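Local structure of chitin deacetylase 1 (Bombyx mori, 5ZNT) at residues 100-105 with 122-128; 129-134 with 373-377. The protein removes acetyl groups from the N-acetylglucosamine residues of chitin, yielding chitosan and acetate, as a zinc-dependent enzyme of the carbohydrate esterase 4 family. All coordinates share one frame; numbering follows the deposited sequence.

How the contacts relate
Following the chain from the N terminus, strand 97-100 runs into the loop that holds zinc ligands His101 and His105. Contact 1 closes a loop of sixteen residues here, including helix 109-113, by bringing 100-105 against the middle of helix 117-134. Contact 2 begins at the very next residue, 129, on the last turns of the same helix, and closes a far longer loop of 238 residues by fastening 373-377, near the C terminus. The two are in series and neither cross nor nest. They meet where Ile103 touches Ile130 and Gly126 touches Pro373, so one helix joins the metal-binding loop of the deacetylase domain to the chain's C-terminal segment.

Contact 1: 100-105 with 122-128; sequences VHSITH and KEMAGMR. With ZN (zinc ion), chain C.
Glu123 reaches from its helix into the 102-104 turn and holds it by several polar contacts. CG lies anti to the carbonyl carbon (chi1 -73°) and the chain bends at chi2 (-78°), which swings the carboxylate to the loop amides. Thr104 N donates almost straight (174°) to Glu123 OE1 at 3.0 Å, on its syn lone pair. Ile103 N makes two weak, bent bonds, to Glu123 OE1 (3.0 Å) and to Glu123 O. Thr104 OG1 donates to Glu123 OE2, at a modelled separation so short that its exact length is doubtful, and also takes the N-H of Asn106.

Inside the loop, Ser102 OG accepts from His105 N (2.9 Å), forming an ST motif, and donates in plane to a lone pair of His101 O (2.7 Å).

Met124 SD lies 3.4 Å from Ser102 N and covers that buried amide, which has no hydrogen-bond partner in the model. The apolar contacts lie along the helix: Val100 CG2 touches Met124 SD, while Val100 CB rests on Met127 CG. Ile103 lays CG1 against Met127 CB and pushes CD1 up to Lys122 O (3.4 Å).

His101 and His105 turn away from the helix. Each gives NE2 to the zinc ion at 2.1 Å; Asp46 and three waters complete the site, and His101 ND1 is held by Arg146 O. This is the His-Ser-x-x-His motif of CE4 deacetylases. Ser102 OG links the backbones of the two histidines and probably helps set their spacing; Glu123 anchors the backbone between them, so the helix probably acts as a second shell that keeps both ligands aimed at the metal.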
loop_
_atom_site.group_PDB
_atom_site.type_symbol
_atom_site.label_atom_id
_atom_site.label_comp_id
_atom_site.label_asym_id
_atom_site.label_seq_id
_atom_site.Cartn_x
_atom_site.Cartn_y
_atom_site.Cartn_z
ATOM N N VAL A 100 -3.739 -6.872 -0.006
ATOM C CA VAL A 100 -4.130 -7.686 -1.162
ATOM C C VAL A 100 -4.159 -6.841 -2.422
ATOM O O VAL A 100 -4.530 -5.656 -2.407
ATOM C CB VAL A 100 -5.472 -8.417 -0.968
ATOM C CG1 VAL A 100 -5.451 -9.264 0.317
ATOM C CG2 VAL A 100 -6.664 -7.462 -0.991
ATOM N N HIS A 101 -3.790 -7.482 -3.529
ATOM C CA HIS A 101 -3.700 -6.897 -4.856
ATOM C C HIS A 101 -4.363 -7.831 -5.875
ATOM O O HIS A 101 -3.970 -7.867 -7.043
ATOM C CB HIS A 101 -2.232 -6.637 -5.198
ATOM C CG HIS A 101 -1.997 -5.776 -6.406
ATOM N ND1 HIS A 101 -2.695 -4.614 -6.652
ATOM C CD2 HIS A 101 -1.088 -5.887 -7.412
ATOM C CE1 HIS A 101 -2.241 -4.055 -7.763
ATOM N NE2 HIS A 101 -1.269 -4.812 -8.249
ATOM N N SER A 102 -5.337 -8.632 -5.412
ATOM C CA SER A 102 -6.211 -9.539 -6.170
ATOM C C SER A 102 -5.597 -10.921 -6.445
ATOM O O SER A 102 -4.383 -11.123 -6.337
ATOM C CB SER A 102 -6.678 -8.928 -7.500
ATOM O OG SER A 102 -5.748 -9.190 -8.525
ATOM N N ILE A 103 -6.455 -11.877 -6.796
ATOM C CA ILE A 103 -6.002 -13.213 -7.189
ATOM C C ILE A 103 -5.473 -13.206 -8.618
ATOM O O ILE A 103 -4.352 -13.655 -8.887
ATOM C CB ILE A 103 -7.155 -14.223 -7.034
ATOM C CG1 ILE A 103 -7.449 -14.457 -5.546
ATOM C CG2 ILE A 103 -6.816 -15.545 -7.809
ATOM C CD1 ILE A 103 -8.660 -15.388 -5.284
ATOM N N THR A 104 -6.259 -12.686 -9.557
ATOM C CA THR A 104 -5.928 -12.849 -10.969
ATOM C C THR A 104 -5.059 -11.735 -11.540
ATOM O O THR A 104 -4.388 -11.969 -12.552
ATOM C CB THR A 104 -7.194 -12.924 -11.842
ATOM O OG1 THR A 104 -7.799 -11.628 -11.912
ATOM C CG2 THR A 104 -8.211 -13.931 -11.281
ATOM N N HIS A 105 -5.067 -10.539 -10.952
ATOM C CA HIS A 105 -4.430 -9.369 -11.577
ATOM C C HIS A 105 -4.868 -9.234 -13.043
ATOM O O HIS A 105 -4.069 -8.912 -13.929
ATOM C CB HIS A 105 -2.902 -9.440 -11.463
ATOM C CG HIS A 105 -2.233 -8.098 -11.433
ATOM N ND1 HIS A 105 -1.995 -7.350 -12.572
ATOM C CD2 HIS A 105 -1.745 -7.371 -10.398
ATOM C CE1 HIS A 105 -1.373 -6.232 -12.239
ATOM N NE2 HIS A 105 -1.231 -6.211 -10.922
ATOM N N LYS A 122 -14.591 -11.890 -4.769
ATOM C CA LYS A 122 -13.816 -13.077 -5.138
ATOM C C LYS A 122 -12.351 -12.731 -5.345
ATOM O O LYS A 122 -11.470 -13.492 -4.936
ATOM C CB LYS A 122 -14.387 -13.729 -6.393
ATOM C CG LYS A 122 -15.746 -14.405 -6.143
ATOM C CD LYS A 122 -16.367 -14.858 -7.459
ATOM C CE LYS A 122 -16.564 -16.353 -7.494
ATOM N NZ LYS A 122 -16.961 -16.803 -8.856
ATOM N N GLU A 123 -12.074 -11.584 -5.967
ATOM C CA GLU A 123 -10.694 -11.168 -6.210
ATOM C C GLU A 123 -9.990 -10.786 -4.914
ATOM O O GLU A 123 -8.858 -11.201 -4.679
ATOM C CB GLU A 123 -10.652 -9.992 -7.191
ATOM C CG GLU A 123 -10.969 -10.375 -8.652
ATOM C CD GLU A 123 -9.779 -11.046 -9.331
ATOM O OE1 GLU A 123 -8.776 -11.318 -8.646
ATOM O OE2 GLU A 123 -9.828 -11.286 -10.549
ATOM N N MET A 124 -10.635 -9.974 -4.067
ATOM C CA MET A 124 -9.913 -9.367 -2.946
ATOM C C MET A 124 -10.091 -10.162 -1.658
ATOM O O MET A 124 -9.107 -10.466 -0.975
ATOM C CB MET A 124 -10.362 -7.902 -2.762
ATOM C CG MET A 124 -10.023 -7.022 -4.002
ATOM S SD MET A 124 -8.270 -7.155 -4.422
ATOM C CE MET A 124 -8.212 -5.935 -5.728
ATOM N N ALA A 125 -11.335 -10.497 -1.296
ATOM C CA ALA A 125 -11.520 -11.353 -0.127
ATOM C C ALA A 125 -10.937 -12.740 -0.375
ATOM O O ALA A 125 -10.409 -13.362 0.552
ATOM C CB ALA A 125 -13.000 -11.456 0.247
ATOM N N GLY A 126 -11.024 -13.234 -1.612
ATOM C CA GLY A 126 -10.372 -14.490 -1.945
ATOM C C GLY A 126 -8.872 -14.435 -1.743
ATOM O O GLY A 126 -8.276 -15.346 -1.168
ATOM N N MET A 127 -8.233 -13.352 -2.207
ATOM C CA MET A 127 -6.791 -13.236 -2.023
ATOM C C MET A 127 -6.442 -13.166 -0.542
ATOM O O MET A 127 -5.429 -13.737 -0.113
ATOM C CB MET A 127 -6.242 -12.003 -2.754
ATOM C CG MET A 127 -4.725 -11.820 -2.621
ATOM S SD MET A 127 -3.778 -13.313 -3.124
ATOM C CE MET A 127 -2.090 -12.842 -2.725
ATOM N N ARG A 128 -7.266 -12.479 0.259
ATOM C CA ARG A 128 -7.045 -12.497 1.710
ATOM C C ARG A 128 -7.093 -13.921 2.267
ATOM O O ARG A 128 -6.293 -14.287 3.141
ATOM C CB ARG A 128 -8.072 -11.606 2.423
ATOM C CG ARG A 128 -7.909 -11.596 3.978
ATOM C CD ARG A 128 -8.888 -10.592 4.650
ATOM N NE ARG A 128 -10.269 -10.922 4.330
ATOM C CZ ARG A 128 -11.299 -10.117 4.567
ATOM N NH1 ARG A 128 -11.096 -8.936 5.132
ATOM N NH2 ARG A 128 -12.527 -10.493 4.238
HETATM ZN ZN ZN C . -0.075 -4.733 -9.990
HETATM O O HOH W 1 0.572 -2.610 -9.402
HETATM O O HOH W 2 -1.331 -2.983 -10.808
HETATM O O HOH W 3 1.245 -4.462 -11.665
#

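Contact 2: 129-134 with 373-377; sequences VIIEKF and PTGDG
The Phe134 ring points its edge at the backbone of 373-377: CZ comes to 3.3 Å from Thr374 O, and Pro373 O also lies near the ring plane beside CE2, so the rim C-H groups face two carbonyl oxygens. One face of the ring is covered by Lys133 CG, lying over its centre. The Asp376 carboxylate offers OD1 to Lys133 NZ, which stands off the carboxylate plane.

Lys133 is the polar centre of the contact. Its chain is fully extended, with CG anti to the backbone N (chi1 177°), which carries NZ past the Phe134 ring to the far segment. There NZ donates to Thr374 O (2.8 Å), from a position tilted 23° out of the carbonyl plane, and makes a salt bridge to Asp376 OD1 at 3.0 Å. A water bridges NZ and Asp376 OD2, so three oxygens gather round one ammonium. Thr374 O thus serves Lys133 and the ring edge at once. On the loop side, Thr374 OG1 accepts from Asp376 N in an ST turn, which probably helps set the carboxylate in place.

One turn earlier the contact becomes apolar. Pro373 CB touches both Val129 CG1 and Ile130 CG1, each at 3.9 Å, in directions about at right angles, and Ile130 CG1 packs tightly on Pro373 O (3.2 Å). Thr374 CG2 adds a touch on Val129 CG1.

The contact joins the loop that follows the 341-345/355-359 hairpin to the last turns of helix 117-134. Phe134 O bonds to Thr359 OG1 at the end of that hairpin, Ile130 and Phe134 also pack on Tyr85 of helix 85-93, and Ile131 faces strand 97-100.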
loop_
_atom_site.group_PDB
_atom_site.type_symbol
_atom_site.label_atom_id
_atom_site.label_comp_id
_atom_site.label_asym_id
_atom_site.label_seq_id
_atom_site.Cartn_x
_atom_site.Cartn_y
_atom_site.Cartn_z
ATOM N N VAL A 129 -8.027 -14.739 1.784
ATOM C CA VAL A 129 -8.099 -16.130 2.249
ATOM C C VAL A 129 -6.819 -16.887 1.893
ATOM O O VAL A 129 -6.262 -17.626 2.718
ATOM C CB VAL A 129 -9.340 -16.819 1.648
ATOM C CG1 VAL A 129 -9.212 -18.360 1.699
ATOM C CG2 VAL A 129 -10.621 -16.342 2.349
ATOM N N ILE A 130 -6.338 -16.723 0.659
ATOM C CA ILE A 130 -5.110 -17.397 0.237
ATOM C C ILE A 130 -3.953 -17.028 1.150
ATOM O O ILE A 130 -3.213 -17.898 1.644
ATOM C CB ILE A 130 -4.793 -17.059 -1.233
ATOM C CG1 ILE A 130 -5.935 -17.529 -2.141
ATOM C CG2 ILE A 130 -3.455 -17.699 -1.662
ATOM C CD1 ILE A 130 -5.722 -17.164 -3.626
ATOM N N ILE A 131 -3.769 -15.727 1.388
ATOM C CA ILE A 131 -2.653 -15.274 2.221
ATOM C C ILE A 131 -2.772 -15.829 3.630
ATOM O O ILE A 131 -1.801 -16.368 4.182
ATOM C CB ILE A 131 -2.591 -13.742 2.265
ATOM C CG1 ILE A 131 -2.241 -13.177 0.875
ATOM C CG2 ILE A 131 -1.562 -13.293 3.306
ATOM C CD1 ILE A 131 -2.436 -11.651 0.803
ATOM N N GLU A 132 -3.947 -15.652 4.249
ATOM C CA GLU A 132 -4.134 -16.075 5.637
ATOM C C GLU A 132 -3.867 -17.564 5.786
ATOM O O GLU A 132 -3.218 -17.995 6.756
ATOM C CB GLU A 132 -5.544 -15.718 6.115
ATOM C CG GLU A 132 -5.748 -14.190 6.302
ATOM C CD GLU A 132 -7.169 -13.807 6.762
ATOM O OE1 GLU A 132 -8.064 -14.663 6.765
ATOM O OE2 GLU A 132 -7.401 -12.636 7.117
ATOM N N LYS A 133 -4.309 -18.363 4.804
ATOM C CA LYS A 133 -4.029 -19.794 4.860
ATOM C C LYS A 133 -2.559 -20.100 4.588
ATOM O O LYS A 133 -1.871 -20.672 5.443
ATOM C CB LYS A 133 -4.904 -20.574 3.879
ATOM C CG LYS A 133 -4.555 -22.075 3.878
ATOM C CD LYS A 133 -5.595 -22.904 3.113
ATOM C CE LYS A 133 -5.115 -24.386 3.016
ATOM N NZ LYS A 133 -6.147 -25.210 2.293
ATOM N N PHE A 134 -2.061 -19.773 3.391
ATOM C CA PHE A 134 -0.750 -20.291 3.007
ATOM C C PHE A 134 0.417 -19.537 3.612
ATOM O O PHE A 134 1.533 -20.069 3.596
ATOM C CB PHE A 134 -0.644 -20.363 1.488
ATOM C CG PHE A 134 -1.582 -21.374 0.937
ATOM C CD1 PHE A 134 -1.297 -22.738 1.079
ATOM C CD2 PHE A 134 -2.808 -20.982 0.408
ATOM C CE1 PHE A 134 -2.183 -23.706 0.622
ATOM C CE2 PHE A 134 -3.717 -21.943 -0.050
ATOM C CZ PHE A 134 -3.398 -23.310 0.053
ATOM N N PRO A 373 -10.243 -20.573 -3.379
ATOM C CA PRO A 373 -9.062 -19.900 -2.815
ATOM C C PRO A 373 -8.321 -20.733 -1.775
ATOM O O PRO A 373 -7.140 -20.451 -1.519
ATOM C CB PRO A 373 -9.644 -18.600 -2.215
ATOM C CG PRO A 373 -11.107 -18.877 -2.007
ATOM C CD PRO A 373 -11.500 -19.847 -3.111
ATOM N N THR A 374 -8.958 -21.745 -1.158
ATOM C CA THR A 374 -8.209 -22.601 -0.235
ATOM C C THR A 374 -7.440 -23.692 -0.957
ATOM O O THR A 374 -6.555 -24.317 -0.343
ATOM C CB THR A 374 -9.126 -23.264 0.799
ATOM O OG1 THR A 374 -10.036 -24.139 0.135
ATOM C CG2 THR A 374 -9.920 -22.223 1.577
ATOM N N GLY A 375 -7.739 -23.912 -2.236
ATOM C CA GLY A 375 -7.172 -25.018 -2.991
ATOM C C GLY A 375 -7.625 -26.389 -2.524
ATOM O O GLY A 375 -6.963 -27.382 -2.830
ATOM N N ASP A 376 -8.730 -26.477 -1.775
ATOM C CA ASP A 376 -9.127 -27.763 -1.201
ATOM C C ASP A 376 -9.891 -28.641 -2.179
ATOM O O ASP A 376 -10.067 -29.831 -1.906
ATOM C CB ASP A 376 -9.990 -27.566 0.049
ATOM C CG ASP A 376 -9.177 -27.099 1.260
ATOM O OD1 ASP A 376 -7.953 -27.323 1.290
ATOM O OD2 ASP A 376 -9.768 -26.504 2.188
ATOM N N GLY A 377 -10.374 -28.092 -3.294
ATOM C CA GLY A 377 -11.121 -28.915 -4.227
ATOM C C GLY A 377 -12.501 -29.374 -3.767
ATOM O O GLY A 377 -13.064 -30.301 -4.367
HETATM O O HOH W 4 -8.353 -25.295 3.865
#